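Long-range contacts in aminotransferase, classes I and II (Silicibacter pomeroyi DSS-3, PDB 3H14), which probably transfers the amino group of L-aspartate to 2-oxoglutarate with pyridoxal 5'-phosphate as cofactor, yielding oxaloacetate and L-glutamate: residues G30-V38 with D367-L375; Y203-K211 with L285-K293. One frame throughout, in Å; residues are numbered along the deposited sequence.

Overall arrangement
Contact 1 and contact 2 lie about 20 Å apart, centre to centre, and contact 2 is nested within the stretch of chain that contact 1 closes. They hold different elements: contact 1 sets the edge strand 34-35 against helix 365-381, while contact 2 lays the loop after strand 196-200 on helix 278-302. The two helices meet where I368 of contact 1 packs on N291 of contact 2. Contact 1 is the more buried, yet farther from the centre of the chain, about 22 Å against 14 Å; isoleucine and selenomethionine fill its inside and charges its border. Contact 2, partly buried, relies on a tyrosine packed against arginine and lysine chains.

Contact 1 of 2, residues G30-V38 with D367-L375; sequences GRRIIHMEV and DIEEGLDRL
I34 faces G371 of helix 365-381, with their CA atoms 5.8 Å apart at the nearest approach of the two backbones. G371 has no CB to block the way, so both I34 and M36 can reach the helix main chain. With its CG1 beside the backbone N (chi1 -58°), I34 spreads three carbons over different parts of the helix. Its CG2 rests 3.3 Å from D367 O, and its CD1 meets E370 CG at 3.7 Å. Its CG1 sits 3.8 Å above one face of the R374 guanidinium. M36, a selenomethionine, crosses I368 at a slant, its CE pressed tightly to I368 CD1 at 3.4 Å.

The polar border is built around two arginines. R374 NH1 donates a nearly straight bond to R32 O (2.7 Å, 170°), the oxygen lying in the guanidinium plane. Its NE makes a salt bridge to E370 OE2, one turn back, on the anti lone pair, which helps fix the rotation of the group. R32 turns the edge of its own guanidinium to D367, NH2 lying 3.4 Å from OD1 in a long salt bridge with the planes 79° apart, while NH1 reaches E370 OE1 through a water. R32 NH1 and R374 NH2 come within 4.1 Å, a closeness probably eased by the two acids. A leucine in place of R374 would probably leave R32 O without this donor and E370 OE2 without its charged mate, the carboxylate still tied to R32 through the water.

Strand 34-35 pairs through I34 with G339 and A341 and so forms the edge of the four-stranded sheet, and helix 365-381 packs against it: an N-terminal segment joined to the C-terminal helix, as in the small domain of fold-type I aminotransferases.

Contact 2 of 2, residues Y203-K211 with L285-K293; sequences YHGIEYEAK and LDVYKANRK
Y208 lies flat against R292, and its side chain runs inward across the helix from CB to OH. Its CB begins beneath the guanidinium, 3.5 Å from R292 NH1. At the near side of the ring, CD1 is 3.4 Å from R292 NE, and the ring and guanidinium planes are only 3° apart. The R292 chain is extended from CG to NE, with CG anti to the backbone N (chi1 -180°); this carries CD over the middle of the ring, 3.4 Å from its centroid, in a CH-pi contact. The ring's other flank takes K289, whose CG meets CD2 edge-on at 3.6 Å. Beyond it, CE2 approaches L285 CD1 at 4.1 Å. At the tip, OH comes 3.3 Å from Y288 CB as the two tyrosine side chains cross at about a right angle, and it is hydrogen-bonded to A313 O.

Back at the CB end, R292 grips E209 end-on: NH1 and NH2 both donate bent bonds of 3.1 Å to the single atom OE2, from the same face of the carboxylate, whose plane stands 62° from the guanidinium. NE donates to P310 O, so the group is fixed by E209 at its NH1/NH2 end, by P310 at NE and by the tyrosine over one face. K289 reaches along the border to a water that also bonds to E207 O and Y208 O.

Farther in, I206 CG2 packs on Y288 CD2 at 3.8 Å, and L285 CD2 lies against G205 O in the type II turn from Y203 to I206.

Tyrosine packed flat against an arginine whose guanidinium is salt-bridged to the next residue, E209, joins the loop after strand 196-200 to helix 278-302, the long helix that in fold-type I aminotransferases links the large and small domains.

Contact 1 of 2, residues G30-V38 with D367-L375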
ATOM      1  N   GLY A  30      11.038  18.484 -22.488  1.00 24.97           N
ATOM      2  CA  GLY A  30      11.418  17.514 -23.504  1.00 23.49           C
ATOM      3  C   GLY A  30      12.171  16.260 -23.077  1.00 22.07           C
ATOM      4  O   GLY A  30      12.559  15.465 -23.930  1.00 20.58           O
ATOM      5  N   ARG A  31      12.361  16.058 -21.777  1.00 21.17           N
ATOM      6  CA  ARG A  31      13.232  14.993 -21.277  1.00 20.94           C
ATOM      7  C   ARG A  31      12.387  13.820 -20.842  1.00 21.32           C
ATOM      8  O   ARG A  31      11.343  14.010 -20.205  1.00 22.41           O
ATOM      9  CB  ARG A  31      14.143  15.509 -20.120  1.00 22.56           C
ATOM     10  N   ARG A  32      12.801  12.616 -21.218  1.00 20.95           N
ATOM     11  CA  ARG A  32      12.119  11.412 -20.786  1.00 20.93           C
ATOM     12  C   ARG A  32      12.700  11.051 -19.430  1.00 20.92           C
ATOM     13  O   ARG A  32      13.916  10.911 -19.269  1.00 19.08           O
ATOM     14  CB  ARG A  32      12.239  10.275 -21.782  1.00 20.78           C
ATOM     15  CG  ARG A  32      11.693   8.924 -21.295  1.00 21.62           C
ATOM     16  CD  ARG A  32      11.535   7.999 -22.404  1.00 24.26           C
ATOM     17  NE  ARG A  32      11.240   6.633 -21.975  1.00 24.03           N
ATOM     18  CZ  ARG A  32      12.089   5.624 -21.900  1.00 27.43           C
ATOM     19  NH1 ARG A  32      13.381   5.755 -22.232  1.00 29.15           N
ATOM     20  NH2 ARG A  32      11.625   4.434 -21.524  1.00 27.78           N
ATOM     21  N   ILE A  33      11.804  10.949 -18.455  1.00 19.79           N
ATOM     22  CA  ILE A  33      12.143  10.602 -17.054  1.00 19.40           C
ATOM     23  C   ILE A  33      11.682   9.188 -16.780  1.00 19.26           C
ATOM     24  O   ILE A  33      10.586   8.809 -17.198  1.00 19.90           O
ATOM     25  CB  ILE A  33      11.414  11.586 -16.094  1.00 18.97           C
ATOM     26  CG1 ILE A  33      11.913  13.018 -16.319  1.00 19.51           C
ATOM     27  CG2 ILE A  33      11.567  11.204 -14.586  1.00 19.38           C
ATOM     28  CD1 ILE A  33      13.468  13.197 -16.178  1.00 17.97           C
ATOM     29  N   ILE A  34      12.483   8.405 -16.056  1.00 18.59           N
ATOM     30  CA  ILE A  34      12.083   7.076 -15.642  1.00 18.70           C
ATOM     31  C   ILE A  34      11.419   7.237 -14.261  1.00 18.75           C
ATOM     32  O   ILE A  34      11.989   7.793 -13.309  1.00 17.04           O
ATOM     33  CB  ILE A  34      13.250   6.076 -15.606  1.00 18.96           C
ATOM     34  CG1 ILE A  34      13.928   5.978 -16.984  1.00 18.27           C
ATOM     35  CG2 ILE A  34      12.739   4.697 -15.149  1.00 18.75           C
ATOM     36  CD1 ILE A  34      13.039   5.406 -18.076  1.00 18.35           C
ATOM     37  N   HIS A  35      10.180   6.765 -14.179  1.00 18.84           N
ATOM     38  CA  HIS A  35       9.307   7.058 -13.039  1.00 18.46           C
ATOM     39  C   HIS A  35       9.422   5.903 -12.090  1.00 18.81           C
ATOM     40  O   HIS A  35       8.798   4.881 -12.309  1.00 17.76           O
ATOM     41  CB  HIS A  35       7.878   7.270 -13.509  1.00 19.27           C
ATOM     42  CG  HIS A  35       7.651   8.628 -14.068  1.00 17.18           C
ATOM     43  ND1 HIS A  35       7.294   9.691 -13.279  1.00 19.83           N
ATOM     44  CD2 HIS A  35       7.790   9.119 -15.320  1.00 20.21           C
ATOM     45  CE1 HIS A  35       7.203  10.779 -14.020  1.00 22.88           C
ATOM     46  NE2 HIS A  35       7.513  10.462 -15.261  1.00 19.94           N
HETATM   47  N   MSE A  36      10.325   6.043 -11.112  1.00 19.78           N
HETATM   48  CA  MSE A  36      10.504   5.077 -10.018  1.00 23.23           C
HETATM   49  C   MSE A  36       9.977   5.606  -8.678  1.00 21.54           C
HETATM   50  O   MSE A  36      10.314   5.086  -7.614  1.00 20.95           O
HETATM   51  CB  MSE A  36      11.977   4.645  -9.924  1.00 23.32           C
HETATM   52  CG  MSE A  36      12.396   3.917 -11.150  1.00 26.51           C
HETATM   53 SE   MSE A  36      14.247   3.242 -11.053  1.00 36.09          SE
HETATM   54  CE  MSE A  36      14.040   1.717 -12.197  1.00 31.29           C
ATOM     55  N   GLU A  37       9.099   6.591  -8.755  1.00 21.02           N
ATOM     56  CA  GLU A  37       8.536   7.282  -7.593  1.00 22.36           C
ATOM     57  C   GLU A  37       7.068   6.977  -7.269  1.00 23.51           C
ATOM     58  O   GLU A  37       6.590   7.431  -6.219  1.00 23.00           O
ATOM     59  CB  GLU A  37       8.701   8.801  -7.722  1.00 21.37           C
ATOM     60  CG  GLU A  37       7.627   9.618  -8.534  1.00 22.88           C
ATOM     61  CD  GLU A  37       7.631   9.367 -10.029  1.00 22.65           C
ATOM     62  OE1 GLU A  37       8.203   8.350 -10.490  1.00 17.97           O
ATOM     63  OE2 GLU A  37       7.016  10.180 -10.752  1.00 22.59           O
ATOM     64  N   VAL A  38       6.361   6.255  -8.144  1.00 24.29           N
ATOM     65  CA  VAL A  38       4.894   6.119  -7.990  1.00 25.57           C
ATOM     66  C   VAL A  38       4.531   4.820  -7.322  1.00 25.96           C
ATOM     67  O   VAL A  38       5.176   3.819  -7.505  1.00 27.04           O
ATOM     68  CB  VAL A  38       4.113   6.245  -9.315  1.00 26.43           C
ATOM     69  CG1 VAL A  38       2.612   6.473  -9.010  1.00 26.93           C
ATOM     70  CG2 VAL A  38       4.636   7.410 -10.190  1.00 26.20           C
ATOM     71  N   ASP A 367      11.849   0.066 -19.025  1.00 25.45           N
ATOM     72  CA  ASP A 367      11.977   1.290 -18.201  1.00 24.73           C
ATOM     73  C   ASP A 367      12.911   1.046 -16.981  1.00 24.24           C
ATOM     74  O   ASP A 367      13.689   1.899 -16.620  1.00 23.69           O
ATOM     75  CB  ASP A 367      10.614   1.727 -17.651  1.00 24.89           C
ATOM     76  CG  ASP A 367       9.741   2.391 -18.686  1.00 27.00           C
ATOM     77  OD1 ASP A 367       9.877   2.032 -19.866  1.00 28.07           O
ATOM     78  OD2 ASP A 367       8.914   3.254 -18.301  1.00 26.39           O
ATOM     79  N   ILE A 368      12.752  -0.094 -16.317  1.00 24.29           N
ATOM     80  CA  ILE A 368      13.588  -0.455 -15.157  1.00 24.45           C
ATOM     81  C   ILE A 368      15.044  -0.641 -15.610  1.00 25.36           C
ATOM     82  O   ILE A 368      15.957  -0.079 -15.016  1.00 24.95           O
ATOM     83  CB  ILE A 368      13.041  -1.716 -14.436  1.00 24.26           C
ATOM     84  CG1 ILE A 368      11.667  -1.436 -13.793  1.00 24.36           C
ATOM     85  CG2 ILE A 368      14.016  -2.255 -13.400  1.00 23.50           C
ATOM     86  CD1 ILE A 368      11.403  -0.007 -13.353  1.00 23.54           C
ATOM     87  N   GLU A 369      15.250  -1.392 -16.693  1.00 26.29           N
ATOM     88  CA  GLU A 369      16.585  -1.525 -17.262  1.00 27.10           C
ATOM     89  C   GLU A 369      17.184  -0.158 -17.516  1.00 25.56           C
ATOM     90  O   GLU A 369      18.302   0.113 -17.113  1.00 24.74           O
ATOM     91  CB  GLU A 369      16.556  -2.349 -18.550  1.00 27.37           C
ATOM     92  CG  GLU A 369      16.304  -3.826 -18.317  1.00 30.38           C
ATOM     93  CD  GLU A 369      16.214  -4.679 -19.606  1.00 32.49           C
ATOM     94  OE1 GLU A 369      15.824  -4.145 -20.684  1.00 38.58           O
ATOM     95  OE2 GLU A 369      16.501  -5.916 -19.510  1.00 39.24           O
ATOM     96  N   GLU A 370      16.435   0.711 -18.190  1.00 24.70           N
ATOM     97  CA  GLU A 370      16.865   2.083 -18.429  1.00 23.34           C
ATOM     98  C   GLU A 370      17.135   2.882 -17.150  1.00 22.93           C
ATOM     99  O   GLU A 370      18.140   3.631 -17.055  1.00 21.60           O
ATOM    100  CB  GLU A 370      15.835   2.809 -19.299  1.00 24.16           C
ATOM    101  CG  GLU A 370      16.188   4.246 -19.688  1.00 23.80           C
ATOM    102  CD  GLU A 370      17.383   4.352 -20.625  1.00 25.18           C
ATOM    103  OE1 GLU A 370      17.571   3.444 -21.473  1.00 24.58           O
ATOM    104  OE2 GLU A 370      18.126   5.343 -20.507  1.00 22.12           O
ATOM    105  N   GLY A 371      16.262   2.734 -16.159  1.00 21.78           N
ATOM    106  CA  GLY A 371      16.465   3.423 -14.899  1.00 21.82           C
ATOM    107  C   GLY A 371      17.759   3.024 -14.201  1.00 20.49           C
ATOM    108  O   GLY A 371      18.478   3.868 -13.666  1.00 20.41           O
ATOM    109  N   LEU A 372      18.018   1.734 -14.182  1.00 21.92           N
ATOM    110  CA  LEU A 372      19.218   1.201 -13.545  1.00 22.55           C
ATOM    111  C   LEU A 372      20.491   1.646 -14.261  1.00 23.25           C
ATOM    112  O   LEU A 372      21.465   1.955 -13.598  1.00 24.36           O
ATOM    113  CB  LEU A 372      19.130  -0.303 -13.426  1.00 23.33           C
ATOM    114  CG  LEU A 372      18.026  -0.747 -12.464  1.00 21.47           C
ATOM    115  CD1 LEU A 372      17.806  -2.215 -12.583  1.00 21.29           C
ATOM    116  CD2 LEU A 372      18.365  -0.387 -11.019  1.00 23.53           C
ATOM    117  N   ASP A 373      20.458   1.740 -15.601  1.00 23.82           N
ATOM    118  CA  ASP A 373      21.593   2.283 -16.375  1.00 23.71           C
ATOM    119  C   ASP A 373      21.897   3.722 -16.025  1.00 23.85           C
ATOM    120  O   ASP A 373      23.065   4.125 -15.877  1.00 22.88           O
ATOM    121  CB  ASP A 373      21.300   2.239 -17.870  1.00 24.15           C
ATOM    122  CG  ASP A 373      21.345   0.861 -18.431  1.00 26.83           C
ATOM    123  OD1 ASP A 373      21.827  -0.074 -17.757  1.00 30.70           O
ATOM    124  OD2 ASP A 373      20.920   0.704 -19.587  1.00 31.83           O
ATOM    125  N   ARG A 374      20.837   4.516 -15.910  1.00 23.33           N
ATOM    126  CA  ARG A 374      20.943   5.899 -15.548  1.00 23.56           C
ATOM    127  C   ARG A 374      21.488   6.079 -14.140  1.00 23.66           C
ATOM    128  O   ARG A 374      22.272   6.996 -13.891  1.00 24.79           O
ATOM    129  CB  ARG A 374      19.564   6.578 -15.631  1.00 23.47           C
ATOM    130  CG  ARG A 374      19.025   6.631 -17.049  1.00 24.91           C
ATOM    131  CD  ARG A 374      17.843   7.576 -17.195  1.00 24.00           C
ATOM    132  NE  ARG A 374      17.312   7.563 -18.555  1.00 22.04           N
ATOM    133  CZ  ARG A 374      16.323   8.348 -18.980  1.00 22.35           C
ATOM    134  NH1 ARG A 374      15.754   9.218 -18.161  1.00 20.67           N
ATOM    135  NH2 ARG A 374      15.905   8.261 -20.227  1.00 23.04           N
ATOM    136  N   LEU A 375      21.012   5.249 -13.220  1.00 24.18           N
ATOM    137  CA  LEU A 375      21.417   5.338 -11.829  1.00 25.03           C
ATOM    138  C   LEU A 375      22.908   4.998 -11.726  1.00 25.35           C
ATOM    139  O   LEU A 375      23.676   5.707 -11.099  1.00 25.33           O
ATOM    140  CB  LEU A 375      20.573   4.390 -10.977  1.00 25.15           C
ATOM    141  CG  LEU A 375      19.174   4.970 -10.685  1.00 26.23           C
ATOM    142  CD1 LEU A 375      18.289   3.896 -10.069  1.00 28.47           C
ATOM    143  CD2 LEU A 375      19.256   6.215  -9.785  1.00 26.51           C
TER
HETATM  144  O   HOH W   1      15.195   3.347 -22.760  1.00 27.61           O
HETATM  145  O   HOH W   2       9.048   5.761 -16.583  1.00 25.07           O

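Contact 2 of 2, residues Y203-K211 with L285-K293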
ATOM      1  N   TYR A 203      -1.851  -5.057  -1.053  1.00 18.59           N
ATOM      2  CA  TYR A 203      -0.873  -5.578  -2.040  1.00 19.54           C
ATOM      3  C   TYR A 203      -0.880  -7.100  -2.200  1.00 19.08           C
ATOM      4  O   TYR A 203      -0.086  -7.626  -2.985  1.00 18.95           O
ATOM      5  CB  TYR A 203       0.566  -5.091  -1.715  1.00 19.37           C
ATOM      6  CG  TYR A 203       0.764  -3.622  -1.951  1.00 19.48           C
ATOM      7  CD1 TYR A 203       1.139  -3.152  -3.215  1.00 18.56           C
ATOM      8  CD2 TYR A 203       0.567  -2.694  -0.926  1.00 21.29           C
ATOM      9  CE1 TYR A 203       1.302  -1.792  -3.450  1.00 16.39           C
ATOM     10  CE2 TYR A 203       0.736  -1.346  -1.149  1.00 18.26           C
ATOM     11  CZ  TYR A 203       1.101  -0.909  -2.428  1.00 18.24           C
ATOM     12  OH  TYR A 203       1.286   0.408  -2.679  1.00 20.27           O
ATOM     13  N   HIS A 204      -1.759  -7.814  -1.489  1.00 19.78           N
ATOM     14  CA  HIS A 204      -1.961  -9.250  -1.763  1.00 19.83           C
ATOM     15  C   HIS A 204      -2.172  -9.536  -3.255  1.00 20.36           C
ATOM     16  O   HIS A 204      -2.885  -8.826  -3.929  1.00 19.70           O
ATOM     17  CB  HIS A 204      -3.130  -9.820  -0.957  1.00 20.53           C
ATOM     18  CG  HIS A 204      -2.808 -10.008   0.493  1.00 21.19           C
ATOM     19  ND1 HIS A 204      -3.406 -10.968   1.276  1.00 21.55           N
ATOM     20  CD2 HIS A 204      -1.921  -9.367   1.292  1.00 21.77           C
ATOM     21  CE1 HIS A 204      -2.917 -10.891   2.506  1.00 21.88           C
ATOM     22  NE2 HIS A 204      -2.017  -9.925   2.542  1.00 21.32           N
ATOM     23  N   GLY A 205      -1.568 -10.619  -3.741  1.00 20.68           N
ATOM     24  CA  GLY A 205      -1.506 -10.919  -5.154  1.00 20.21           C
ATOM     25  C   GLY A 205      -0.133 -10.607  -5.745  1.00 20.75           C
ATOM     26  O   GLY A 205       0.362 -11.345  -6.601  1.00 19.98           O
ATOM     27  N   ILE A 206       0.479  -9.501  -5.302  1.00 21.04           N
ATOM     28  CA  ILE A 206       1.812  -9.100  -5.755  1.00 21.22           C
ATOM     29  C   ILE A 206       2.894  -9.673  -4.824  1.00 23.25           C
ATOM     30  O   ILE A 206       3.427  -9.017  -3.880  1.00 22.10           O
ATOM     31  CB  ILE A 206       1.949  -7.557  -5.909  1.00 21.42           C
ATOM     32  CG1 ILE A 206       0.889  -7.053  -6.887  1.00 20.46           C
ATOM     33  CG2 ILE A 206       3.362  -7.211  -6.457  1.00 20.44           C
ATOM     34  CD1 ILE A 206       0.839  -5.538  -7.040  1.00 19.85           C
ATOM     35  N   GLU A 207       3.185 -10.936  -5.095  1.00 24.85           N
ATOM     36  CA  GLU A 207       3.953 -11.770  -4.190  1.00 26.19           C
ATOM     37  C   GLU A 207       4.915 -12.606  -5.011  1.00 26.06           C
ATOM     38  O   GLU A 207       4.607 -12.962  -6.140  1.00 27.31           O
ATOM     39  CB  GLU A 207       3.005 -12.683  -3.447  1.00 26.71           C
ATOM     40  CG  GLU A 207       1.977 -11.983  -2.600  1.00 28.07           C
ATOM     41  CD  GLU A 207       0.887 -12.934  -2.174  1.00 27.92           C
ATOM     42  OE1 GLU A 207       1.234 -14.108  -1.890  1.00 28.10           O
ATOM     43  OE2 GLU A 207      -0.311 -12.522  -2.170  1.00 29.89           O
ATOM     44  N   TYR A 208       6.076 -12.890  -4.449  1.00 26.38           N
ATOM     45  CA  TYR A 208       7.197 -13.482  -5.189  1.00 26.92           C
ATOM     46  C   TYR A 208       7.412 -14.906  -4.673  1.00 27.92           C
ATOM     47  O   TYR A 208       6.764 -15.827  -5.181  1.00 28.86           O
ATOM     48  CB  TYR A 208       8.430 -12.571  -5.086  1.00 26.14           C
ATOM     49  CG  TYR A 208       8.090 -11.225  -5.687  1.00 24.25           C
ATOM     50  CD1 TYR A 208       7.913 -10.108  -4.889  1.00 24.18           C
ATOM     51  CD2 TYR A 208       7.820 -11.110  -7.033  1.00 24.84           C
ATOM     52  CE1 TYR A 208       7.509  -8.897  -5.423  1.00 23.36           C
ATOM     53  CE2 TYR A 208       7.431  -9.908  -7.585  1.00 23.31           C
ATOM     54  CZ  TYR A 208       7.293  -8.793  -6.779  1.00 24.23           C
ATOM     55  OH  TYR A 208       6.905  -7.596  -7.326  1.00 21.44           O
ATOM     56  N   GLU A 209       8.216 -15.090  -3.628  1.00 28.71           N
ATOM     57  CA  GLU A 209       8.358 -16.438  -3.033  1.00 29.44           C
ATOM     58  C   GLU A 209       7.605 -16.615  -1.703  1.00 29.09           C
ATOM     59  O   GLU A 209       7.081 -17.679  -1.447  1.00 29.12           O
ATOM     60  CB  GLU A 209       9.831 -16.866  -2.932  1.00 30.67           C
ATOM     61  CG  GLU A 209      10.780 -15.773  -2.637  1.00 35.34           C
ATOM     62  CD  GLU A 209      11.371 -15.098  -3.867  1.00 38.21           C
ATOM     63  OE1 GLU A 209      10.992 -15.404  -5.028  1.00 39.95           O
ATOM     64  OE2 GLU A 209      12.259 -14.251  -3.638  1.00 42.36           O
ATOM     65  N   ALA A 210       7.490 -15.564  -0.890  1.00 28.47           N
ATOM     66  CA  ALA A 210       6.691 -15.619   0.335  1.00 28.14           C
ATOM     67  C   ALA A 210       5.181 -15.550   0.055  1.00 27.95           C
ATOM     68  O   ALA A 210       4.732 -14.707  -0.691  1.00 28.72           O
ATOM     69  CB  ALA A 210       7.093 -14.497   1.267  1.00 27.68           C
ATOM     70  N   LYS A 211       4.401 -16.427   0.677  1.00 27.72           N
ATOM     71  CA  LYS A 211       2.952 -16.438   0.509  1.00 27.89           C
ATOM     72  C   LYS A 211       2.308 -15.421   1.474  1.00 27.40           C
ATOM     73  O   LYS A 211       2.607 -15.418   2.667  1.00 27.66           O
ATOM     74  CB  LYS A 211       2.420 -17.849   0.781  1.00 28.74           C
ATOM     75  CG  LYS A 211       0.947 -18.032   0.628  1.00 30.20           C
ATOM     76  CD  LYS A 211       0.453 -17.817  -0.767  1.00 34.22           C
ATOM     77  CE  LYS A 211      -1.078 -17.836  -0.804  1.00 36.23           C
ATOM     78  NZ  LYS A 211      -1.627 -16.544  -0.288  1.00 39.50           N
ATOM     79  N   LEU A 285       2.302  -9.571 -13.199  1.00 24.41           N
ATOM     80  CA  LEU A 285       3.185 -10.070 -12.133  1.00 24.29           C
ATOM     81  C   LEU A 285       4.516 -10.650 -12.648  1.00 24.76           C
ATOM     82  O   LEU A 285       5.554 -10.506 -11.999  1.00 24.37           O
ATOM     83  CB  LEU A 285       2.466 -11.080 -11.274  1.00 23.92           C
ATOM     84  CG  LEU A 285       3.253 -11.570 -10.054  1.00 24.26           C
ATOM     85  CD1 LEU A 285       3.629 -10.421  -9.132  1.00 20.09           C
ATOM     86  CD2 LEU A 285       2.432 -12.611  -9.303  1.00 23.88           C
ATOM     87  N   ASP A 286       4.490 -11.304 -13.807  1.00 24.73           N
ATOM     88  CA  ASP A 286       5.739 -11.770 -14.451  1.00 24.44           C
ATOM     89  C   ASP A 286       6.674 -10.605 -14.712  1.00 24.15           C
ATOM     90  O   ASP A 286       7.889 -10.714 -14.538  1.00 25.39           O
ATOM     91  CB  ASP A 286       5.477 -12.520 -15.779  1.00 24.71           C
ATOM     92  CG  ASP A 286       4.730 -13.839 -15.593  1.00 25.07           C
ATOM     93  OD1 ASP A 286       4.788 -14.439 -14.491  1.00 29.42           O
ATOM     94  OD2 ASP A 286       4.047 -14.264 -16.554  1.00 25.90           O
ATOM     95  N   VAL A 287       6.115  -9.474 -15.122  1.00 23.21           N
ATOM     96  CA  VAL A 287       6.891  -8.276 -15.291  1.00 23.25           C
ATOM     97  C   VAL A 287       7.504  -7.808 -13.965  1.00 22.28           C
ATOM     98  O   VAL A 287       8.685  -7.519 -13.890  1.00 21.91           O
ATOM     99  CB  VAL A 287       6.053  -7.157 -15.932  1.00 22.87           C
ATOM    100  CG1 VAL A 287       6.827  -5.892 -15.937  1.00 23.71           C
ATOM    101  CG2 VAL A 287       5.664  -7.557 -17.398  1.00 25.91           C
ATOM    102  N   TYR A 288       6.712  -7.775 -12.906  1.00 22.92           N
ATOM    103  CA  TYR A 288       7.263  -7.396 -11.603  1.00 22.20           C
ATOM    104  C   TYR A 288       8.372  -8.370 -11.177  1.00 22.69           C
ATOM    105  O   TYR A 288       9.373  -7.936 -10.631  1.00 21.41           O
ATOM    106  CB  TYR A 288       6.193  -7.371 -10.512  1.00 21.99           C
ATOM    107  CG  TYR A 288       4.994  -6.466 -10.733  1.00 21.69           C
ATOM    108  CD1 TYR A 288       5.110  -5.245 -11.343  1.00 23.35           C
ATOM    109  CD2 TYR A 288       3.748  -6.829 -10.261  1.00 23.75           C
ATOM    110  CE1 TYR A 288       3.987  -4.440 -11.524  1.00 24.36           C
ATOM    111  CE2 TYR A 288       2.645  -6.036 -10.426  1.00 22.89           C
ATOM    112  CZ  TYR A 288       2.766  -4.849 -11.039  1.00 22.72           C
ATOM    113  OH  TYR A 288       1.659  -4.061 -11.234  1.00 23.16           O
ATOM    114  N   LYS A 289       8.173  -9.673 -11.419  1.00 23.56           N
ATOM    115  CA  LYS A 289       9.173 -10.678 -11.048  1.00 24.35           C
ATOM    116  C   LYS A 289      10.489 -10.407 -11.751  1.00 24.19           C
ATOM    117  O   LYS A 289      11.556 -10.470 -11.139  1.00 25.25           O
ATOM    118  CB  LYS A 289       8.655 -12.096 -11.324  1.00 24.78           C
ATOM    119  CG  LYS A 289       7.634 -12.524 -10.308  1.00 27.17           C
ATOM    120  CD  LYS A 289       6.741 -13.624 -10.774  1.00 30.68           C
ATOM    121  CE  LYS A 289       6.033 -14.276  -9.600  1.00 31.58           C
ATOM    122  NZ  LYS A 289       5.085 -15.300 -10.095  1.00 34.68           N
ATOM    123  N   ALA A 290      10.417 -10.061 -13.042  1.00 24.39           N
ATOM    124  CA  ALA A 290      11.600  -9.758 -13.842  1.00 23.34           C
ATOM    125  C   ALA A 290      12.284  -8.477 -13.367  1.00 23.71           C
ATOM    126  O   ALA A 290      13.516  -8.418 -13.278  1.00 23.24           O
ATOM    127  CB  ALA A 290      11.208  -9.641 -15.357  1.00 23.86           C
ATOM    128  N   ASN A 291      11.492  -7.455 -13.030  1.00 23.53           N
ATOM    129  CA  ASN A 291      12.048  -6.179 -12.583  1.00 23.80           C
ATOM    130  C   ASN A 291      12.742  -6.285 -11.237  1.00 24.04           C
ATOM    131  O   ASN A 291      13.761  -5.634 -11.029  1.00 24.73           O
ATOM    132  CB  ASN A 291      10.959  -5.119 -12.449  1.00 23.49           C
ATOM    133  CG  ASN A 291      10.313  -4.784 -13.769  1.00 24.18           C
ATOM    134  OD1 ASN A 291      10.747  -5.264 -14.835  1.00 21.88           O
ATOM    135  ND2 ASN A 291       9.263  -3.972 -13.716  1.00 19.88           N
ATOM    136  N   ARG A 292      12.147  -7.079 -10.346  1.00 25.61           N
ATOM    137  CA  ARG A 292      12.659  -7.311  -8.974  1.00 25.52           C
ATOM    138  C   ARG A 292      14.023  -7.969  -9.058  1.00 26.24           C
ATOM    139  O   ARG A 292      14.984  -7.547  -8.385  1.00 25.61           O
ATOM    140  CB  ARG A 292      11.669  -8.208  -8.216  1.00 25.68           C
ATOM    141  CG  ARG A 292      12.054  -8.532  -6.779  1.00 25.76           C
ATOM    142  CD  ARG A 292      10.906  -9.142  -6.049  1.00 25.92           C
ATOM    143  NE  ARG A 292      11.280  -9.635  -4.747  1.00 24.93           N
ATOM    144  CZ  ARG A 292      11.695 -10.872  -4.494  1.00 28.51           C
ATOM    145  NH1 ARG A 292      11.824 -11.764  -5.476  1.00 30.07           N
ATOM    146  NH2 ARG A 292      11.988 -11.213  -3.243  1.00 28.49           N
ATOM    147  N   LYS A 293      14.103  -8.975  -9.922  1.00 26.92           N
ATOM    148  CA  LYS A 293      15.355  -9.686 -10.213  1.00 26.81           C
ATOM    149  C   LYS A 293      16.434  -8.672 -10.619  1.00 25.98           C
ATOM    150  O   LYS A 293      17.523  -8.680 -10.082  1.00 25.44           O
ATOM    151  CB  LYS A 293      15.092 -10.774 -11.279  1.00 27.71           C
ATOM    152  CG  LYS A 293      16.175 -11.916 -11.468  1.00 28.90           C
ATOM    153  CD  LYS A 293      15.685 -12.950 -12.460  1.00 29.46           C
ATOM    154  CE  LYS A 293      16.670 -14.106 -12.721  1.00 34.64           C
ATOM    155  NZ  LYS A 293      16.271 -15.369 -11.990  1.00 37.41           N
TER
HETATM  156  O   HOH W   3       4.228 -15.440  -7.159  1.00 29.04           O